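Old Yellow Enzyme (PDB 6AGZ) probably reduces the carbon–carbon double bond of enone compounds asymmetrically, using flavin mononucleotide bound in a TIM barrel. Local coordinates at residues A135-E140 and G150-A155; R116-K121 and L128-P133; R56-G61 and H101-H106; F181-V186 and L279-I284. All coordinates share one frame; numbering follows the deposited sequence.

In the fold
Following the chain from the N terminus, the four contacts close four loops in series, with none nesting or crossing. Contact 3 comes first and joins the ends of helices 47-57 and 87-102, just ahead of barrel strands 63-70 and 106-112. Contacts 2 and 1 follow in the excursion after strand 106-112: contact 2 packs the run leading into helix 120-125 against strand 130-132, and contact 1 closes the connection from that strand to 153-155. They abut, with the two strands side by side in one small parallel sheet. Contact 4 closes the longest loop, inside the barrel between strands 183-187 and 281-285, and meets contact 3 where D182 bonds H101.

Contact 1 of 4, residues A135-E140 and G150-A155; sequences ALYFSE and GNEVQA
Y137 lays its ring over V153 in a small beta-alpha-beta crossover, in which strand 130-132 leads through helix 140-148 to the parallel neighbouring strand 153-155. Residues 135-139 form the loop from strand to helix. From CB the tyrosine turns with CG anti to its own carbonyl carbon (chi1 -56°), which swings the ring across toward V153. Along the ring, CD2 only skirts V153 CG1, CE1 touches both V153 CB and CG1, and CZ comes closest, 3.4 Å from V153 CG1. That methyl sits above one face of the ring, somewhat toward the rim, in a CH-pi contact 3.7 Å from CG1 to the ring centroid. Valine suits the place because its branch at CB offers one methyl to the tyrosine while the same side chain also packs on F130 and A132 of the adjacent strand. The same methyl, V153 CG1, also touches A135, 4.2 Å from its CB; the small alanine lets the two chains come near. Tyrosine suits the place because its hydroxyl is used as well as its ring: V153 N donates to Y137 OH over 3.1 Å in a nearly straight bond (168°). The hydroxyl rests beside the E152 side chain and also reaches a water, which in turn donates to E152 OE2 at 2.7 Å.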
loop_
_atom_site.group_PDB
_atom_site.type_symbol
_atom_site.label_atom_id
_atom_site.label_comp_id
_atom_site.label_asym_id
_atom_site.label_seq_id
_atom_site.Cartn_x
_atom_site.Cartn_y
_atom_site.Cartn_z
ATOM N N ALA A 135 -7.535 -19.434 -18.912
ATOM C CA ALA A 135 -7.394 -19.619 -20.356
ATOM C C ALA A 135 -7.588 -18.276 -21.062
ATOM O O ALA A 135 -8.595 -18.011 -21.723
ATOM C CB ALA A 135 -8.376 -20.667 -20.860
ATOM N N LEU A 136 -6.582 -17.417 -20.911
ATOM C CA LEU A 136 -6.600 -16.077 -21.474
ATOM C C LEU A 136 -5.227 -15.754 -22.044
ATOM O O LEU A 136 -4.204 -16.150 -21.479
ATOM C CB LEU A 136 -6.982 -15.027 -20.422
ATOM C CG LEU A 136 -8.325 -15.187 -19.706
ATOM C CD1 LEU A 136 -8.447 -14.163 -18.592
ATOM C CD2 LEU A 136 -9.481 -15.054 -20.686
ATOM N N TYR A 137 -5.214 -15.043 -23.166
ATOM C CA TYR A 137 -3.986 -14.570 -23.784
ATOM C C TYR A 137 -3.761 -13.107 -23.427
ATOM O O TYR A 137 -4.709 -12.367 -23.151
ATOM C CB TYR A 137 -4.040 -14.733 -25.305
ATOM C CG TYR A 137 -4.317 -16.146 -25.766
ATOM C CD1 TYR A 137 -3.280 -17.049 -25.963
ATOM C CD2 TYR A 137 -5.615 -16.577 -26.009
ATOM C CE1 TYR A 137 -3.527 -18.340 -26.385
ATOM C CE2 TYR A 137 -5.873 -17.868 -26.433
ATOM C CZ TYR A 137 -4.825 -18.744 -26.621
ATOM O OH TYR A 137 -5.075 -20.032 -27.041
ATOM N N PHE A 138 -2.494 -12.690 -23.428
ATOM C CA PHE A 138 -2.202 -11.288 -23.155
ATOM C C PHE A 138 -2.330 -10.406 -24.392
ATOM O O PHE A 138 -2.310 -9.179 -24.258
ATOM C CB PHE A 138 -0.805 -11.130 -22.531
ATOM C CG PHE A 138 0.338 -11.511 -23.440
ATOM C CD1 PHE A 138 0.837 -10.614 -24.373
ATOM C CD2 PHE A 138 0.945 -12.751 -23.326
ATOM C CE1 PHE A 138 1.894 -10.959 -25.196
ATOM C CE2 PHE A 138 2.004 -13.101 -24.145
ATOM C CZ PHE A 138 2.479 -12.204 -25.081
ATOM N N SER A 139 -2.467 -10.994 -25.578
ATOM C CA SER A 139 -2.617 -10.217 -26.801
ATOM C C SER A 139 -3.244 -11.094 -27.872
ATOM O O SER A 139 -3.152 -12.324 -27.826
ATOM C CB SER A 139 -1.272 -9.661 -27.284
ATOM O OG SER A 139 -0.409 -10.705 -27.702
ATOM N N GLU A 140 -3.891 -10.438 -28.840
ATOM C CA GLU A 140 -4.435 -11.160 -29.986
ATOM C C GLU A 140 -3.330 -11.792 -30.819
ATOM O O GLU A 140 -3.536 -12.846 -31.431
ATOM C CB GLU A 140 -5.277 -10.218 -30.850
ATOM C CG GLU A 140 -6.551 -9.726 -30.180
ATOM C CD GLU A 140 -7.608 -10.807 -30.073
ATOM O OE1 GLU A 140 -7.564 -11.767 -30.871
ATOM O OE2 GLU A 140 -8.486 -10.696 -29.190
ATOM N N GLY A 150 -1.392 -25.000 -32.838
ATOM C CA GLY A 150 -2.125 -26.130 -32.306
ATOM C C GLY A 150 -1.905 -26.374 -30.833
ATOM O O GLY A 150 -2.179 -27.475 -30.348
ATOM N N ASN A 151 -1.410 -25.372 -30.103
ATOM C CA ASN A 151 -1.132 -25.477 -28.669
ATOM C C ASN A 151 -1.806 -24.285 -27.992
ATOM O O ASN A 151 -1.171 -23.262 -27.730
ATOM C CB ASN A 151 0.377 -25.512 -28.417
ATOM C CG ASN A 151 0.735 -26.145 -27.089
ATOM O OD1 ASN A 151 -0.079 -26.834 -26.476
ATOM N ND2 ASN A 151 1.965 -25.919 -26.641
ATOM N N GLU A 152 -3.094 -24.430 -27.694
ATOM C CA GLU A 152 -3.881 -23.336 -27.145
ATOM C C GLU A 152 -3.765 -23.298 -25.626
ATOM O O GLU A 152 -3.528 -24.320 -24.976
ATOM C CB GLU A 152 -5.346 -23.465 -27.572
ATOM C CG GLU A 152 -5.579 -23.119 -29.041
ATOM C CD GLU A 152 -6.990 -23.414 -29.509
ATOM O OE1 GLU A 152 -7.141 -24.136 -30.518
ATOM O OE2 GLU A 152 -7.947 -22.928 -28.870
ATOM N N VAL A 153 -3.930 -22.098 -25.067
ATOM C CA VAL A 153 -3.687 -21.892 -23.645
ATOM C C VAL A 153 -4.710 -22.667 -22.826
ATOM O O VAL A 153 -5.872 -22.826 -23.227
ATOM C CB VAL A 153 -3.708 -20.390 -23.307
ATOM C CG1 VAL A 153 -5.119 -19.825 -23.399
ATOM C CG2 VAL A 153 -3.107 -20.138 -21.930
ATOM N N GLN A 154 -4.273 -23.181 -21.680
ATOM C CA GLN A 154 -5.124 -23.969 -20.803
ATOM C C GLN A 154 -5.001 -23.455 -19.378
ATOM O O GLN A 154 -3.910 -23.089 -18.930
ATOM C CB GLN A 154 -4.751 -25.457 -20.848
ATOM C CG GLN A 154 -4.587 -26.021 -22.250
ATOM C CD GLN A 154 -4.579 -27.536 -22.269
ATOM O OE1 GLN A 154 -5.307 -28.183 -21.516
ATOM N NE2 GLN A 154 -3.750 -28.113 -23.132
ATOM N N ALA A 155 -6.129 -23.423 -18.671
ATOM C CA ALA A 155 -6.105 -23.119 -17.249
ATOM C C ALA A 155 -5.510 -24.297 -16.491
ATOM O O ALA A 155 -5.926 -25.444 -16.680
ATOM C CB ALA A 155 -7.512 -22.809 -16.744
HETATM O O HOH W 1 -7.454 -20.379 -28.150
#

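Contact 2 of 4, residues R116-K121 and L128-P133; sequences RAADPK and LPFLAP
R116 and A132 approach to 5.2 Å between their CA atoms, and P120 and F130 to 6.1 Å, so that the two segments run past each other in roughly opposite directions. They do not pair like strands: R116 N lies near L131 O, but at an angle too poor for a hydrogen bond, and it donates instead to Q196 of helix 193-198. F130 carries most of the contact. A chi1 of -172° swings its ring away from the backbone N and into the bend formed by residues 116-120. Its far corner, CZ, stands 3.1 Å from R116 O, which lies at the ring edge near its plane, where the slightly positive ring hydrogens suit a carbonyl oxygen. Further round, CE1 packs 3.9 Å from A118 CB, and P120 CB covers one face. Helix 120-125 reverses the chain between the two segments and leads into strand 130-132, the first strand of the two-stranded parallel sheet with 153-155. The flat apolar ring suits this buried place, touching L123 of the helix as well. Nearer the strand's end, A132 is small enough for its CB to sit 3.8 Å from R116 CB, while the arginine's extended chain leads away and its NH1 makes a weak bond to L136 O. D119 suits the N-cap of the helix, its OD1 weakly accepting from K121 N at 3.0 Å.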
loop_
_atom_site.group_PDB
_atom_site.type_symbol
_atom_site.label_atom_id
_atom_site.label_comp_id
_atom_site.label_asym_id
_atom_site.label_seq_id
_atom_site.Cartn_x
_atom_site.Cartn_y
_atom_site.Cartn_z
ATOM N N ARG A 116 1.603 -18.122 -19.832
ATOM C CA ARG A 116 1.033 -17.714 -21.112
ATOM C C ARG A 116 1.966 -16.824 -21.927
ATOM O O ARG A 116 1.573 -16.370 -23.007
ATOM C CB ARG A 116 -0.302 -16.999 -20.892
ATOM C CG ARG A 116 -0.183 -15.607 -20.291
ATOM C CD ARG A 116 -1.557 -14.988 -20.079
ATOM N NE ARG A 116 -1.477 -13.590 -19.665
ATOM C CZ ARG A 116 -2.535 -12.807 -19.479
ATOM N NH1 ARG A 116 -3.758 -13.283 -19.668
ATOM N NH2 ARG A 116 -2.371 -11.545 -19.103
ATOM N N ALA A 117 3.176 -16.559 -21.444
ATOM C CA ALA A 117 4.158 -15.765 -22.168
ATOM C C ALA A 117 5.088 -16.610 -23.027
ATOM O O ALA A 117 5.938 -16.053 -23.731
ATOM C CB ALA A 117 4.985 -14.932 -21.184
ATOM N N ALA A 118 4.944 -17.931 -22.994
ATOM C CA ALA A 118 5.901 -18.824 -23.626
ATOM C C ALA A 118 5.669 -18.914 -25.132
ATOM O O ALA A 118 4.634 -18.500 -25.662
ATOM C CB ALA A 118 5.820 -20.217 -23.003
ATOM N N ASP A 119 6.661 -19.461 -25.817
ATOM C CA ASP A 119 6.559 -19.823 -27.224
ATOM C C ASP A 119 5.707 -21.080 -27.333
ATOM O O ASP A 119 6.167 -22.159 -26.931
ATOM C CB ASP A 119 7.958 -20.059 -27.808
ATOM C CG ASP A 119 7.950 -20.282 -29.317
ATOM O OD1 ASP A 119 6.902 -20.659 -29.884
ATOM O OD2 ASP A 119 9.015 -20.086 -29.942
ATOM N N PRO A 120 4.479 -21.003 -27.853
ATOM C CA PRO A 120 3.641 -22.211 -27.906
ATOM C C PRO A 120 4.127 -23.234 -28.916
ATOM O O PRO A 120 3.948 -24.439 -28.694
ATOM C CB PRO A 120 2.259 -21.658 -28.278
ATOM C CG PRO A 120 2.557 -20.416 -29.050
ATOM C CD PRO A 120 3.804 -19.830 -28.436
ATOM N N LYS A 121 4.740 -22.793 -30.016
ATOM C CA LYS A 121 5.254 -23.728 -31.011
ATOM C C LYS A 121 6.404 -24.554 -30.447
ATOM O O LYS A 121 6.450 -25.775 -30.628
ATOM C CB LYS A 121 5.693 -22.963 -32.261
ATOM C CG LYS A 121 6.374 -23.810 -33.326
ATOM C CD LYS A 121 6.826 -22.940 -34.492
ATOM C CE LYS A 121 7.689 -23.713 -35.477
ATOM N NZ LYS A 121 6.921 -24.751 -36.222
ATOM N N LEU A 128 4.766 -30.253 -24.841
ATOM C CA LEU A 128 4.302 -29.635 -23.612
ATOM C C LEU A 128 3.113 -28.719 -23.878
ATOM O O LEU A 128 3.042 -28.071 -24.926
ATOM C CB LEU A 128 5.426 -28.833 -22.948
ATOM C CG LEU A 128 6.627 -29.655 -22.476
ATOM C CD1 LEU A 128 7.839 -28.764 -22.271
ATOM C CD2 LEU A 128 6.286 -30.404 -21.197
ATOM N N PRO A 129 2.167 -28.647 -22.948
ATOM C CA PRO A 129 1.025 -27.744 -23.109
ATOM C C PRO A 129 1.405 -26.299 -22.806
ATOM O O PRO A 129 2.510 -25.985 -22.365
ATOM C CB PRO A 129 0.010 -28.274 -22.092
ATOM C CG PRO A 129 0.845 -28.931 -21.047
ATOM C CD PRO A 129 2.018 -29.525 -21.774
ATOM N N PHE A 130 0.442 -25.416 -23.055
ATOM C CA PHE A 130 0.596 -23.971 -22.908
ATOM C C PHE A 130 -0.299 -23.538 -21.752
ATOM O O PHE A 130 -1.524 -23.485 -21.897
ATOM C CB PHE A 130 0.228 -23.277 -24.219
ATOM C CG PHE A 130 0.530 -21.809 -24.251
ATOM C CD1 PHE A 130 1.727 -21.315 -23.758
ATOM C CD2 PHE A 130 -0.374 -20.925 -24.816
ATOM C CE1 PHE A 130 2.002 -19.960 -23.807
ATOM C CE2 PHE A 130 -0.104 -19.573 -24.867
ATOM C CZ PHE A 130 1.085 -19.090 -24.365
ATOM N N LEU A 131 0.309 -23.239 -20.608
ATOM C CA LEU A 131 -0.411 -23.142 -19.347
ATOM C C LEU A 131 -0.452 -21.711 -18.824
ATOM O O LEU A 131 0.395 -20.874 -19.148
ATOM C CB LEU A 131 0.224 -24.062 -18.298
ATOM C CG LEU A 131 0.344 -25.526 -18.726
ATOM C CD1 LEU A 131 0.983 -26.366 -17.631
ATOM C CD2 LEU A 131 -1.018 -26.085 -19.115
ATOM N N ALA A 132 -1.452 -21.454 -17.988
ATOM C CA ALA A 132 -1.705 -20.146 -17.398
ATOM C C ALA A 132 -2.712 -20.330 -16.262
ATOM O O ALA A 132 -3.368 -21.374 -16.183
ATOM C CB ALA A 132 -2.244 -19.155 -18.444
ATOM N N PRO A 133 -2.839 -19.343 -15.365
ATOM C CA PRO A 133 -3.893 -19.445 -14.340
ATOM C C PRO A 133 -5.286 -19.549 -14.934
ATOM O O PRO A 133 -6.098 -20.358 -14.467
ATOM C CB PRO A 133 -3.713 -18.157 -13.520
ATOM C CG PRO A 133 -2.930 -17.239 -14.401
ATOM C CD PRO A 133 -2.018 -18.135 -15.180
#

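Contact 3 of 4, residues R56-G61 and H101-H106; sequences RAENNG and HKKGSH
A chi1 of -64° keeps S105 OG beside its backbone N and aims the hydroxyl at the last turn of the facing helix. There it donates to A57 O over 2.6 Å, meeting the oxygen well to one side (C=O...OG 114°) and a little out of the carbonyl plane. The same OG accepts a weak bond from G61 N at 3.2 Å, so one buried hydroxyl ties the helix end to the loop after it. N60 folds back so that ND2 donates to R56 O at 3.0 Å, nearly in line with the C=O, while OD1 accepts from N27 ND2. These loops join helices 47-57 and 87-102 to strands 63-70 and 106-112 of the TIM barrel; G104, first to leave helical angles, forms a Schellman motif whose positive phi suits a glycine. The small A57 lets K103 CB come to 3.5 Å from A57 CB, tighter than usual, and G61, lacking a side chain, brings its CA close to G104 O. K103 bends over E58 CB, but the charges go elsewhere, NZ to E99 and the carboxylate to K384. H106 CD2 lies 3.4 Å from G61 O, which meets the ring edge in its plane; a water bridges G61 O and H106 NE2.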
loop_
_atom_site.group_PDB
_atom_site.type_symbol
_atom_site.label_atom_id
_atom_site.label_comp_id
_atom_site.label_asym_id
_atom_site.label_seq_id
_atom_site.Cartn_x
_atom_site.Cartn_y
_atom_site.Cartn_z
ATOM N N ARG A 56 32.485 -10.176 -15.283
ATOM C CA ARG A 56 31.690 -9.359 -14.380
ATOM C C ARG A 56 31.848 -9.765 -12.923
ATOM O O ARG A 56 31.457 -9.000 -12.034
ATOM C CB ARG A 56 30.219 -9.414 -14.798
ATOM C CG ARG A 56 29.983 -8.654 -16.087
ATOM C CD ARG A 56 28.765 -9.114 -16.859
ATOM N NE ARG A 56 28.611 -8.312 -18.069
ATOM C CZ ARG A 56 29.316 -8.497 -19.182
ATOM N NH1 ARG A 56 30.224 -9.462 -19.241
ATOM N NH2 ARG A 56 29.118 -7.716 -20.235
ATOM N N ALA A 57 32.410 -10.942 -12.658
ATOM C CA ALA A 57 32.787 -11.317 -11.306
ATOM C C ALA A 57 34.200 -10.875 -10.954
ATOM O O ALA A 57 34.552 -10.849 -9.768
ATOM C CB ALA A 57 32.649 -12.832 -11.123
ATOM N N GLU A 58 35.006 -10.514 -11.950
ATOM C CA GLU A 58 36.362 -10.044 -11.704
ATOM C C GLU A 58 36.344 -8.622 -11.154
ATOM O O GLU A 58 35.609 -7.759 -11.642
ATOM C CB GLU A 58 37.176 -10.096 -12.998
ATOM C CG GLU A 58 38.634 -9.691 -12.858
ATOM C CD GLU A 58 39.322 -9.540 -14.203
ATOM O OE1 GLU A 58 38.666 -9.068 -15.155
ATOM O OE2 GLU A 58 40.514 -9.900 -14.310
ATOM N N ASN A 59 37.163 -8.387 -10.125
ATOM C CA ASN A 59 37.316 -7.065 -9.510
ATOM C C ASN A 59 35.978 -6.508 -9.026
ATOM O O ASN A 59 35.729 -5.303 -9.095
ATOM C CB ASN A 59 37.986 -6.080 -10.472
ATOM C CG ASN A 59 39.373 -6.522 -10.896
ATOM O OD1 ASN A 59 40.129 -7.083 -10.102
ATOM N ND2 ASN A 59 39.714 -6.269 -12.153
ATOM N N ASN A 60 35.098 -7.386 -8.538
ATOM C CA ASN A 60 33.765 -6.951 -8.136
ATOM C C ASN A 60 33.492 -7.166 -6.652
ATOM O O ASN A 60 33.232 -6.194 -5.936
ATOM C CB ASN A 60 32.715 -7.684 -8.985
ATOM C CG ASN A 60 31.320 -7.101 -8.830
ATOM O OD1 ASN A 60 31.064 -6.281 -7.949
ATOM N ND2 ASN A 60 30.405 -7.531 -9.694
ATOM N N GLY A 61 33.562 -8.403 -6.158
ATOM C CA GLY A 61 33.168 -8.692 -4.794
ATOM C C GLY A 61 31.679 -8.652 -4.520
ATOM O O GLY A 61 31.255 -9.092 -3.445
ATOM N N HIS A 101 32.848 -17.575 -8.163
ATOM C CA HIS A 101 33.372 -17.551 -6.800
ATOM C C HIS A 101 34.893 -17.466 -6.790
ATOM O O HIS A 101 35.476 -16.816 -5.912
ATOM C CB HIS A 101 32.898 -18.783 -6.032
ATOM C CG HIS A 101 31.459 -18.723 -5.624
ATOM N ND1 HIS A 101 30.701 -19.852 -5.401
ATOM C CD2 HIS A 101 30.642 -17.669 -5.390
ATOM C CE1 HIS A 101 29.478 -19.496 -5.051
ATOM N NE2 HIS A 101 29.415 -18.178 -5.037
ATOM N N LYS A 102 35.553 -18.128 -7.744
ATOM C CA LYS A 102 37.002 -17.995 -7.864
ATOM C C LYS A 102 37.392 -16.543 -8.110
ATOM O O LYS A 102 38.410 -16.065 -7.598
ATOM C CB LYS A 102 37.516 -18.894 -8.989
ATOM C CG LYS A 102 39.028 -18.927 -9.143
ATOM C CD LYS A 102 39.426 -19.756 -10.355
ATOM C CE LYS A 102 40.925 -19.707 -10.597
ATOM N NZ LYS A 102 41.300 -20.333 -11.896
ATOM N N LYS A 103 36.575 -15.822 -8.875
ATOM C CA LYS A 103 36.796 -14.406 -9.123
ATOM C C LYS A 103 36.636 -13.552 -7.872
ATOM O O LYS A 103 37.077 -12.398 -7.873
ATOM C CB LYS A 103 35.841 -13.924 -10.207
ATOM C CG LYS A 103 36.347 -14.107 -11.619
ATOM C CD LYS A 103 37.724 -13.498 -11.797
ATOM C CE LYS A 103 38.408 -14.052 -13.028
ATOM N NZ LYS A 103 37.494 -14.033 -14.203
ATOM N N GLY A 104 36.023 -14.077 -6.816
ATOM C CA GLY A 104 35.779 -13.317 -5.608
ATOM C C GLY A 104 34.422 -12.658 -5.520
ATOM O O GLY A 104 34.220 -11.818 -4.637
ATOM N N SER A 105 33.491 -13.003 -6.403
ATOM C CA SER A 105 32.137 -12.474 -6.377
ATOM C C SER A 105 31.163 -13.558 -5.931
ATOM O O SER A 105 31.547 -14.685 -5.605
ATOM C CB SER A 105 31.749 -11.911 -7.745
ATOM O OG SER A 105 32.558 -10.799 -8.085
ATOM N N HIS A 106 29.882 -13.201 -5.922
ATOM C CA HIS A 106 28.813 -14.090 -5.499
ATOM C C HIS A 106 27.685 -14.012 -6.518
ATOM O O HIS A 106 27.542 -13.020 -7.236
ATOM C CB HIS A 106 28.315 -13.720 -4.098
ATOM C CG HIS A 106 29.416 -13.370 -3.146
ATOM N ND1 HIS A 106 29.938 -14.272 -2.245
ATOM C CD2 HIS A 106 30.104 -12.217 -2.964
ATOM C CE1 HIS A 106 30.895 -13.689 -1.544
ATOM N NE2 HIS A 106 31.016 -12.442 -1.961
HETATM O O HOH W 2 38.792 -10.476 -8.990
HETATM O O HOH W 3 33.011 -10.775 -1.406
#

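Contact 4 of 4, residues F181-V186 and L279-I284; sequences FDMVEV and LAYVSI
Inside the TIM barrel, E185 on strand 183-187 reaches Y281 on strand 281-285, two strands further round, with 236-240 between them. The axes of strand segments 183-186 and 281-284 pass 8.7 Å apart at 41°, too far for backbone pairing, so the contact is made by side chains that meet in the barrel interior. E185 points its chain away from its own backbone N (chi1 174°) and extends fully, bringing OE1 to the tyrosine hydroxyl. Y281 OH donates to E185 OE1 across a short 2.5 Å bond, which approaches on the anti side, a little out of the carboxylate plane. Ring and carboxylate stand nearly at right angles (86°), and OE1 lies in the plane of the ring at its edge. The hydroxyl is also hydrogen-bonded to S108 of strand 106-112, so two neighbours fix its position. A long acid suits this interior because each carboxylate oxygen has a partner, Y281 at OE1 and a water, with Q110 weakly, at OE2; R239 touches the side chain. The E185 side chain is about 5 Å from the bound flavin mononucleotide. Nearer the N-terminal ends of the strands the contact is apolar: M183 CG packs 3.7 Å from A280 CB and also meets the Y281 ring edge, the flexible methionine fitting beside the small alanine. Beyond the carboxylate, the water donates to E185 OE2 at 2.7 Å and lies 2.6 Å from S283 OG.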
loop_
_atom_site.group_PDB
_atom_site.type_symbol
_atom_site.label_atom_id
_atom_site.label_comp_id
_atom_site.label_asym_id
_atom_site.label_seq_id
_atom_site.Cartn_x
_atom_site.Cartn_y
_atom_site.Cartn_z
ATOM N N PHE A 181 24.985 -22.104 -6.094
ATOM C CA PHE A 181 24.575 -20.706 -6.079
ATOM C C PHE A 181 24.375 -20.220 -4.647
ATOM O O PHE A 181 24.030 -20.991 -3.747
ATOM C CB PHE A 181 23.280 -20.512 -6.872
ATOM C CG PHE A 181 23.451 -20.608 -8.361
ATOM C CD1 PHE A 181 23.802 -19.492 -9.105
ATOM C CD2 PHE A 181 23.240 -21.807 -9.023
ATOM C CE1 PHE A 181 23.952 -19.572 -10.476
ATOM C CE2 PHE A 181 23.388 -21.894 -10.396
ATOM C CZ PHE A 181 23.744 -20.774 -11.123
ATOM N N ASP A 182 24.591 -18.920 -4.439
ATOM C CA ASP A 182 24.428 -18.354 -3.105
ATOM C C ASP A 182 22.959 -18.140 -2.763
ATOM O O ASP A 182 22.557 -18.320 -1.608
ATOM C CB ASP A 182 25.203 -17.041 -2.989
ATOM C CG ASP A 182 26.693 -17.222 -3.207
ATOM O OD1 ASP A 182 27.379 -17.694 -2.275
ATOM O OD2 ASP A 182 27.181 -16.896 -4.309
ATOM N N MET A 183 22.147 -17.759 -3.747
ATOM C CA MET A 183 20.714 -17.618 -3.554
ATOM C C MET A 183 19.989 -18.190 -4.760
ATOM O O MET A 183 20.589 -18.495 -5.794
ATOM C CB MET A 183 20.287 -16.157 -3.355
ATOM C CG MET A 183 20.909 -15.462 -2.166
ATOM S SD MET A 183 22.366 -14.517 -2.635
ATOM C CE MET A 183 22.726 -13.675 -1.095
ATOM N N VAL A 184 18.677 -18.328 -4.610
ATOM C CA VAL A 184 17.781 -18.640 -5.713
ATOM C C VAL A 184 16.649 -17.621 -5.673
ATOM O O VAL A 184 16.036 -17.405 -4.621
ATOM C CB VAL A 184 17.266 -20.095 -5.644
ATOM C CG1 VAL A 184 16.329 -20.328 -4.455
ATOM C CG2 VAL A 184 16.611 -20.487 -6.947
ATOM N N GLU A 185 16.420 -16.945 -6.793
ATOM C CA GLU A 185 15.486 -15.827 -6.853
ATOM C C GLU A 185 14.249 -16.246 -7.631
ATOM O O GLU A 185 14.347 -16.657 -8.792
ATOM C CB GLU A 185 16.128 -14.596 -7.491
ATOM C CG GLU A 185 15.149 -13.452 -7.708
ATOM C CD GLU A 185 15.800 -12.227 -8.314
ATOM O OE1 GLU A 185 16.978 -11.960 -7.997
ATOM O OE2 GLU A 185 15.136 -11.533 -9.111
ATOM N N VAL A 186 13.090 -16.133 -6.992
ATOM C CA VAL A 186 11.826 -16.490 -7.623
ATOM C C VAL A 186 11.359 -15.304 -8.459
ATOM O O VAL A 186 11.054 -14.232 -7.927
ATOM C CB VAL A 186 10.780 -16.891 -6.580
ATOM C CG1 VAL A 186 9.436 -17.047 -7.229
ATOM C CG2 VAL A 186 11.190 -18.188 -5.900
ATOM N N LEU A 279 13.952 -13.592 3.983
ATOM C CA LEU A 279 14.526 -13.783 2.660
ATOM C C LEU A 279 15.868 -13.067 2.553
ATOM O O LEU A 279 16.134 -12.089 3.257
ATOM C CB LEU A 279 13.576 -13.268 1.577
ATOM C CG LEU A 279 12.225 -13.965 1.408
ATOM C CD1 LEU A 279 11.471 -13.383 0.218
ATOM C CD2 LEU A 279 12.411 -15.465 1.246
ATOM N N ALA A 280 16.724 -13.576 1.665
ATOM C CA ALA A 280 18.002 -12.919 1.415
ATOM C C ALA A 280 17.789 -11.488 0.939
ATOM O O ALA A 280 18.435 -10.555 1.429
ATOM C CB ALA A 280 18.813 -13.717 0.394
ATOM N N TYR A 281 16.870 -11.295 -0.005
ATOM C CA TYR A 281 16.532 -9.963 -0.486
ATOM C C TYR A 281 15.208 -10.027 -1.233
ATOM O O TYR A 281 14.760 -11.097 -1.651
ATOM C CB TYR A 281 17.631 -9.389 -1.389
ATOM C CG TYR A 281 17.888 -10.184 -2.654
ATOM C CD1 TYR A 281 18.788 -11.242 -2.663
ATOM C CD2 TYR A 281 17.240 -9.866 -3.842
ATOM C CE1 TYR A 281 19.032 -11.966 -3.817
ATOM C CE2 TYR A 281 17.475 -10.584 -5.001
ATOM C CZ TYR A 281 18.371 -11.632 -4.982
ATOM O OH TYR A 281 18.606 -12.351 -6.131
ATOM N N VAL A 282 14.585 -8.861 -1.383
ATOM C CA VAL A 282 13.412 -8.684 -2.229
ATOM C C VAL A 282 13.787 -7.717 -3.343
ATOM O O VAL A 282 14.258 -6.607 -3.071
ATOM C CB VAL A 282 12.199 -8.166 -1.434
ATOM C CG1 VAL A 282 11.056 -7.823 -2.374
ATOM C CG2 VAL A 282 11.753 -9.201 -0.415
ATOM N N SER A 283 13.587 -8.139 -4.588
ATOM C CA SER A 283 13.985 -7.358 -5.752
ATOM C C SER A 283 12.783 -6.599 -6.302
ATOM O O SER A 283 11.728 -7.192 -6.545
ATOM C CB SER A 283 14.581 -8.259 -6.833
ATOM O OG SER A 283 15.041 -7.491 -7.930
ATOM N N ILE A 284 12.949 -5.292 -6.496
ATOM C CA ILE A 284 11.887 -4.416 -6.965
ATOM C C ILE A 284 12.403 -3.545 -8.102
ATOM O O ILE A 284 13.589 -3.204 -8.177
ATOM C CB ILE A 284 11.306 -3.536 -5.829
ATOM C CG1 ILE A 284 12.299 -2.452 -5.404
ATOM C CG2 ILE A 284 10.912 -4.391 -4.633
ATOM C CD1 ILE A 284 11.734 -1.501 -4.372
HETATM O O HOH W 4 16.421 -9.218 -9.314
#